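Local structure of CRISPR-associated endoribonuclease Cas6 1 (Methanocaldococcus jannaschii DSM 2661, 5YI6) at residues P153-K167 with D179-P191. The protein probably acts as a metal-independent endoribonuclease that cuts CRISPR transcripts within their repeats to yield the guide RNAs of an antiviral defence system. Residues are numbered along the deposited sequence; the frame is centred on the assembly and turned at random.
With PO4 (phosphate ion), chain F.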
loop_
_atom_site.group_PDB
_atom_site.type_symbol
_atom_site.label_atom_id
_atom_site.label_comp_id
_atom_site.label_asym_id
_atom_site.label_seq_id
_atom_site.Cartn_x
_atom_site.Cartn_y
_atom_site.Cartn_z
ATOM N N PRO A 153 7.606 5.018 -15.011
ATOM C CA PRO A 153 8.807 5.872 -14.967
ATOM C C PRO A 153 9.398 6.235 -16.317
ATOM O O PRO A 153 10.125 7.234 -16.400
ATOM C CB PRO A 153 9.797 5.042 -14.135
ATOM C CG PRO A 153 8.905 4.258 -13.217
ATOM C CD PRO A 153 7.723 3.875 -14.074
ATOM N N ASN A 154 9.126 5.471 -17.368
ATOM C CA ASN A 154 9.642 5.868 -18.664
ATOM C C ASN A 154 8.769 6.913 -19.353
ATOM O O ASN A 154 9.140 7.362 -20.443
ATOM C CB ASN A 154 9.859 4.644 -19.569
ATOM C CG ASN A 154 8.617 3.779 -19.751
ATOM O OD1 ASN A 154 7.609 3.939 -19.098
ATOM N ND2 ASN A 154 8.711 2.848 -20.676
ATOM N N ASN A 155 7.649 7.325 -18.749
ATOM C CA ASN A 155 6.870 8.463 -19.244
ATOM C C ASN A 155 7.454 9.780 -18.742
ATOM O O ASN A 155 7.815 9.919 -17.570
ATOM C CB ASN A 155 5.412 8.367 -18.790
ATOM C CG ASN A 155 4.652 7.256 -19.477
ATOM O OD1 ASN A 155 4.236 6.249 -18.852
ATOM N ND2 ASN A 155 4.412 7.445 -20.772
ATOM N N SER A 156 7.519 10.770 -19.632
ATOM C CA SER A 156 8.116 12.047 -19.256
ATOM C C SER A 156 7.340 12.726 -18.130
ATOM O O SER A 156 7.929 13.442 -17.315
ATOM C CB SER A 156 8.189 12.973 -20.485
ATOM O OG SER A 156 6.878 13.216 -20.963
ATOM N N LYS A 157 6.025 12.509 -18.048
ATOM C CA LYS A 157 5.235 13.155 -17.013
ATOM C C LYS A 157 5.328 12.464 -15.650
ATOM O O LYS A 157 4.905 13.054 -14.651
ATOM C CB LYS A 157 3.772 13.195 -17.424
ATOM C CG LYS A 157 3.489 14.146 -18.625
ATOM C CD LYS A 157 1.988 14.282 -18.801
ATOM C CE LYS A 157 1.567 15.333 -19.849
ATOM N NZ LYS A 157 1.877 14.939 -21.248
ATOM N N PHE A 158 5.885 11.256 -15.593
ATOM C CA PHE A 158 5.846 10.492 -14.341
ATOM C C PHE A 158 6.480 11.274 -13.202
ATOM O O PHE A 158 5.924 11.350 -12.100
ATOM C CB PHE A 158 6.556 9.154 -14.527
ATOM C CG PHE A 158 6.599 8.306 -13.286
ATOM C CD1 PHE A 158 5.550 7.424 -12.998
ATOM C CD2 PHE A 158 7.692 8.370 -12.435
ATOM C CE1 PHE A 158 5.601 6.594 -11.871
ATOM C CE2 PHE A 158 7.748 7.581 -11.286
ATOM C CZ PHE A 158 6.698 6.679 -11.003
ATOM N N TYR A 159 7.665 11.839 -13.447
ATOM C CA TYR A 159 8.478 12.406 -12.380
ATOM C C TYR A 159 7.731 13.507 -11.627
ATOM O O TYR A 159 7.559 13.450 -10.394
ATOM C CB TYR A 159 9.799 12.926 -12.974
ATOM C CG TYR A 159 10.823 13.283 -11.945
ATOM C CD1 TYR A 159 11.690 12.311 -11.428
ATOM C CD2 TYR A 159 10.942 14.586 -11.474
ATOM C CE1 TYR A 159 12.616 12.625 -10.462
ATOM C CE2 TYR A 159 11.874 14.913 -10.505
ATOM C CZ TYR A 159 12.704 13.913 -9.996
ATOM O OH TYR A 159 13.634 14.200 -9.047
ATOM N N GLU A 160 7.305 14.549 -12.353
ATOM C CA GLU A 160 6.642 15.644 -11.665
ATOM C C GLU A 160 5.265 15.240 -11.175
ATOM O O GLU A 160 4.804 15.756 -10.156
ATOM C CB GLU A 160 6.555 16.879 -12.576
ATOM C CG GLU A 160 7.930 17.571 -12.743
ATOM C CD GLU A 160 8.549 18.018 -11.410
ATOM O OE1 GLU A 160 7.816 18.533 -10.535
ATOM O OE2 GLU A 160 9.777 17.863 -11.233
ATOM N N ASN A 161 4.582 14.347 -11.882
ATOM C CA ASN A 161 3.261 13.945 -11.415
ATOM C C ASN A 161 3.342 13.164 -10.105
ATOM O O ASN A 161 2.486 13.335 -9.231
ATOM C CB ASN A 161 2.529 13.152 -12.485
ATOM C CG ASN A 161 1.871 14.075 -13.502
ATOM O OD1 ASN A 161 2.428 15.125 -13.828
ATOM N ND2 ASN A 161 0.705 13.708 -13.990
ATOM N N LEU A 162 4.377 12.330 -9.943
ATOM C CA LEU A 162 4.577 11.633 -8.660
ATOM C C LEU A 162 4.855 12.638 -7.534
ATOM O O LEU A 162 4.286 12.541 -6.428
ATOM C CB LEU A 162 5.728 10.620 -8.789
ATOM C CG LEU A 162 5.835 9.665 -7.568
ATOM C CD1 LEU A 162 4.606 8.717 -7.582
ATOM C CD2 LEU A 162 7.126 8.864 -7.586
ATOM N N LYS A 163 5.736 13.619 -7.798
ATOM C CA LYS A 163 6.021 14.635 -6.780
ATOM C C LYS A 163 4.773 15.451 -6.430
ATOM O O LYS A 163 4.484 15.697 -5.257
ATOM C CB LYS A 163 7.139 15.560 -7.264
ATOM C CG LYS A 163 8.524 14.854 -7.320
ATOM C CD LYS A 163 9.584 15.756 -7.926
ATOM C CE LYS A 163 9.593 17.110 -7.254
ATOM N NZ LYS A 163 10.742 17.897 -7.754
ATOM N N ASN A 164 4.049 15.912 -7.442
ATOM C CA ASN A 164 2.909 16.780 -7.189
ATOM C C ASN A 164 1.780 16.023 -6.525
ATOM O O ASN A 164 1.066 16.587 -5.688
ATOM C CB ASN A 164 2.440 17.429 -8.480
ATOM C CG ASN A 164 3.413 18.486 -8.953
ATOM O OD1 ASN A 164 4.063 19.131 -8.123
ATOM N ND2 ASN A 164 3.509 18.689 -10.267
ATOM N N ASN A 165 1.614 14.748 -6.857
ATOM C CA ASN A 165 0.653 13.956 -6.117
ATOM C C ASN A 165 1.001 13.956 -4.629
ATOM O O ASN A 165 0.123 14.165 -3.778
ATOM C CB ASN A 165 0.626 12.519 -6.652
ATOM C CG ASN A 165 -0.116 11.588 -5.711
ATOM O OD1 ASN A 165 0.461 11.063 -4.748
ATOM N ND2 ASN A 165 -1.398 11.419 -5.959
ATOM N N LEU A 166 2.290 13.730 -4.296
ATOM C CA LEU A 166 2.646 13.656 -2.878
ATOM C C LEU A 166 2.421 14.992 -2.183
ATOM O O LEU A 166 1.914 15.037 -1.061
ATOM C CB LEU A 166 4.108 13.220 -2.689
ATOM C CG LEU A 166 4.428 12.745 -1.251
ATOM C CD1 LEU A 166 3.599 11.503 -0.937
ATOM C CD2 LEU A 166 5.917 12.481 -1.042
ATOM N N LYS A 167 2.795 16.097 -2.841
ATOM C CA LYS A 167 2.624 17.412 -2.226
ATOM C C LYS A 167 1.139 17.741 -2.034
ATOM O O LYS A 167 0.737 18.263 -0.977
ATOM C CB LYS A 167 3.315 18.468 -3.090
ATOM C CG LYS A 167 4.854 18.280 -3.151
ATOM C CD LYS A 167 5.493 19.247 -4.159
ATOM C CE LYS A 167 7.025 19.184 -4.130
ATOM N NZ LYS A 167 7.674 19.990 -5.223
ATOM N N ASP A 179 5.503 23.279 2.004
ATOM C CA ASP A 179 6.663 24.088 1.654
ATOM C C ASP A 179 7.915 23.240 1.509
ATOM O O ASP A 179 9.008 23.694 1.844
ATOM C CB ASP A 179 6.901 25.151 2.727
ATOM C CG ASP A 179 6.009 26.353 2.569
ATOM O OD1 ASP A 179 5.687 26.708 1.414
ATOM O OD2 ASP A 179 5.644 26.953 3.606
ATOM N N MET A 180 7.770 21.990 1.110
ATOM C CA MET A 180 8.889 21.065 1.065
ATOM C C MET A 180 9.027 20.500 -0.334
ATOM O O MET A 180 8.147 20.630 -1.188
ATOM C CB MET A 180 8.712 19.936 2.086
ATOM C CG MET A 180 8.867 20.413 3.491
ATOM S SD MET A 180 8.666 19.123 4.720
ATOM C CE MET A 180 6.885 18.795 4.533
ATOM N N ASN A 181 10.160 19.850 -0.560
ATOM C CA ASN A 181 10.431 19.274 -1.853
ATOM C C ASN A 181 11.253 18.007 -1.652
ATOM O O ASN A 181 11.853 17.792 -0.596
ATOM C CB ASN A 181 11.150 20.277 -2.762
ATOM C CG ASN A 181 11.341 19.744 -4.158
ATOM O OD1 ASN A 181 10.377 19.386 -4.827
ATOM N ND2 ASN A 181 12.588 19.732 -4.632
ATOM N N PHE A 182 11.209 17.141 -2.650
ATOM C CA PHE A 182 12.122 16.014 -2.686
ATOM C C PHE A 182 12.419 15.709 -4.143
ATOM O O PHE A 182 11.772 16.237 -5.056
ATOM C CB PHE A 182 11.543 14.792 -1.943
ATOM C CG PHE A 182 10.515 14.017 -2.740
ATOM C CD1 PHE A 182 10.842 12.790 -3.308
ATOM C CD2 PHE A 182 9.206 14.489 -2.888
ATOM C CE1 PHE A 182 9.900 12.063 -4.024
ATOM C CE2 PHE A 182 8.257 13.749 -3.586
ATOM C CZ PHE A 182 8.605 12.548 -4.168
ATOM N N GLU A 183 13.436 14.865 -4.358
ATOM C CA GLU A 183 13.809 14.388 -5.683
ATOM C C GLU A 183 14.112 12.900 -5.576
ATOM O O GLU A 183 14.248 12.354 -4.477
ATOM C CB GLU A 183 15.029 15.144 -6.239
ATOM C CG GLU A 183 14.917 16.671 -6.145
ATOM C CD GLU A 183 13.937 17.279 -7.146
ATOM O OE1 GLU A 183 13.453 16.567 -8.061
ATOM O OE2 GLU A 183 13.691 18.503 -7.044
ATOM N N PHE A 184 14.203 12.247 -6.730
ATOM C CA PHE A 184 14.475 10.828 -6.707
ATOM C C PHE A 184 15.133 10.382 -7.995
ATOM O O PHE A 184 15.097 11.067 -9.020
ATOM C CB PHE A 184 13.198 10.012 -6.420
ATOM C CG PHE A 184 12.133 10.088 -7.476
ATOM C CD1 PHE A 184 11.991 9.086 -8.426
ATOM C CD2 PHE A 184 11.193 11.125 -7.453
ATOM C CE1 PHE A 184 10.946 9.152 -9.382
ATOM C CE2 PHE A 184 10.159 11.188 -8.378
ATOM C CZ PHE A 184 10.022 10.200 -9.353
ATOM N N GLU A 185 15.714 9.190 -7.933
ATOM C CA GLU A 185 16.305 8.568 -9.103
ATOM C C GLU A 185 15.834 7.126 -9.130
ATOM O O GLU A 185 16.044 6.383 -8.162
ATOM C CB GLU A 185 17.829 8.639 -9.078
ATOM C CG GLU A 185 18.443 7.920 -10.264
ATOM C CD GLU A 185 19.964 7.846 -10.196
ATOM O OE1 GLU A 185 20.559 8.455 -9.272
ATOM O OE2 GLU A 185 20.557 7.171 -11.071
ATOM N N VAL A 186 15.199 6.746 -10.227
ATOM C CA VAL A 186 14.705 5.385 -10.401
ATOM C C VAL A 186 15.891 4.490 -10.726
ATOM O O VAL A 186 16.605 4.718 -11.709
ATOM C CB VAL A 186 13.641 5.323 -11.508
ATOM C CG1 VAL A 186 13.130 3.867 -11.707
ATOM C CG2 VAL A 186 12.506 6.255 -11.178
ATOM N N LEU A 187 16.103 3.470 -9.904
ATOM C CA LEU A 187 17.175 2.521 -10.165
ATOM C C LEU A 187 16.689 1.349 -10.988
ATOM O O LEU A 187 17.455 0.799 -11.791
ATOM C CB LEU A 187 17.759 2.000 -8.855
ATOM C CG LEU A 187 18.239 3.096 -7.912
ATOM C CD1 LEU A 187 18.788 2.487 -6.675
ATOM C CD2 LEU A 187 19.292 3.969 -8.615
ATOM N N LYS A 188 15.428 0.971 -10.814
ATOM C CA LYS A 188 14.903 -0.190 -11.521
ATOM C C LYS A 188 13.385 -0.128 -11.476
ATOM O O LYS A 188 12.824 0.298 -10.467
ATOM C CB LYS A 188 15.420 -1.475 -10.860
ATOM C CG LYS A 188 14.914 -2.784 -11.436
ATOM C CD LYS A 188 15.270 -3.931 -10.475
ATOM C CE LYS A 188 14.849 -5.298 -11.028
ATOM N NZ LYS A 188 15.395 -6.441 -10.230
ATOM N N PHE A 189 12.724 -0.549 -12.552
ATOM C CA PHE A 189 11.265 -0.657 -12.496
ATOM C C PHE A 189 10.782 -1.738 -13.447
ATOM O O PHE A 189 11.434 -2.055 -14.440
ATOM C CB PHE A 189 10.562 0.687 -12.784
ATOM C CG PHE A 189 10.232 0.926 -14.234
ATOM C CD1 PHE A 189 9.005 0.535 -14.757
ATOM C CD2 PHE A 189 11.139 1.568 -15.063
ATOM C CE1 PHE A 189 8.696 0.767 -16.101
ATOM C CE2 PHE A 189 10.835 1.804 -16.405
ATOM C CZ PHE A 189 9.618 1.411 -16.917
ATOM N N ARG A 190 9.638 -2.317 -13.107
ATOM C CA ARG A 190 8.962 -3.339 -13.897
ATOM C C ARG A 190 7.484 -2.979 -13.892
ATOM O O ARG A 190 6.911 -2.756 -12.808
ATOM C CB ARG A 190 9.149 -4.747 -13.321
ATOM C CG ARG A 190 10.591 -5.178 -13.207
ATOM C CD ARG A 190 11.171 -5.458 -14.582
ATOM N NE ARG A 190 12.537 -5.990 -14.516
ATOM C CZ ARG A 190 13.644 -5.247 -14.520
ATOM N NH1 ARG A 190 13.571 -3.921 -14.587
ATOM N NH2 ARG A 190 14.831 -5.834 -14.461
ATOM N N PRO A 191 6.820 -2.950 -15.042
ATOM C CA PRO A 191 5.376 -2.724 -15.023
ATOM C C PRO A 191 4.643 -3.963 -14.539
ATOM O O PRO A 191 5.056 -5.093 -14.792
ATOM C CB PRO A 191 5.045 -2.423 -16.491
ATOM C CG PRO A 191 6.070 -3.179 -17.237
ATOM C CD PRO A 191 7.337 -3.053 -16.417
HETATM P P PO4 F . 6.215 10.224 -23.166
HETATM O O1 PO4 F . 6.061 11.677 -23.579
HETATM O O2 PO4 F . 5.140 9.939 -22.142
HETATM O O3 PO4 F . 7.594 10.002 -22.561
HETATM O O4 PO4 F . 6.014 9.309 -24.349
HETATM O O HOH W 1 10.506 20.597 -7.711
HETATM O O HOH W 2 7.119 22.485 -3.363
#
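The hydroxyl of Tyr159 both receives and gives a hydrogen bond across this contact: the backbone N-H of Phe184 points at OH (N to OH 3.1 Å, 163° at the hydrogen), while OH donates to OE1 of Glu183 at 2.6 Å. That second bond uses the anti lone pair of OE1, and the carboxylate lies nearly coplanar with the phenol ring, at its edge. Phe184 stacks on the face of the same ring in an offset arrangement, centroids 4.4 Å apart and planes 20° apart, with CE1 of Tyr159 above the centre of the phenylalanine ring. Held by face and hydroxyl together, the tyrosine has little room to turn.

Lys163 illustrates how an aliphatic stem can serve an apolar layer while its end serves a polar one. Its CG rests near Phe182, and a bend at chi3 (51°) brings NZ to the carboxylate of Glu183, in a salt bridge nearly equidistant from OE1 (3.0 Å) and OE2 (3.1 Å), both weak as hydrogen bonds. Asn181 ND2 also hydrogen-bonds OE2, from above the carboxylate plane, and its OD1 accepts a bond from Lys167 NZ (2.8 Å); a water links OD1 to Lys163 NZ. On the buried side, Leu162 packs on Phe184 and Leu166 on Phe182, whose ring also meets helix 215-224.

Ahead of the helix, Pro153 lays CD over the face of Phe189, a CH-pi contact 3.8 Å from the centroid. Helix 158-174 thus packs on edge strand 182-195 of a four-stranded antiparallel sheet, an alpha-on-beta layer consistent with the ferredoxin-like C-terminal RAMP domain of Cas6 proteins.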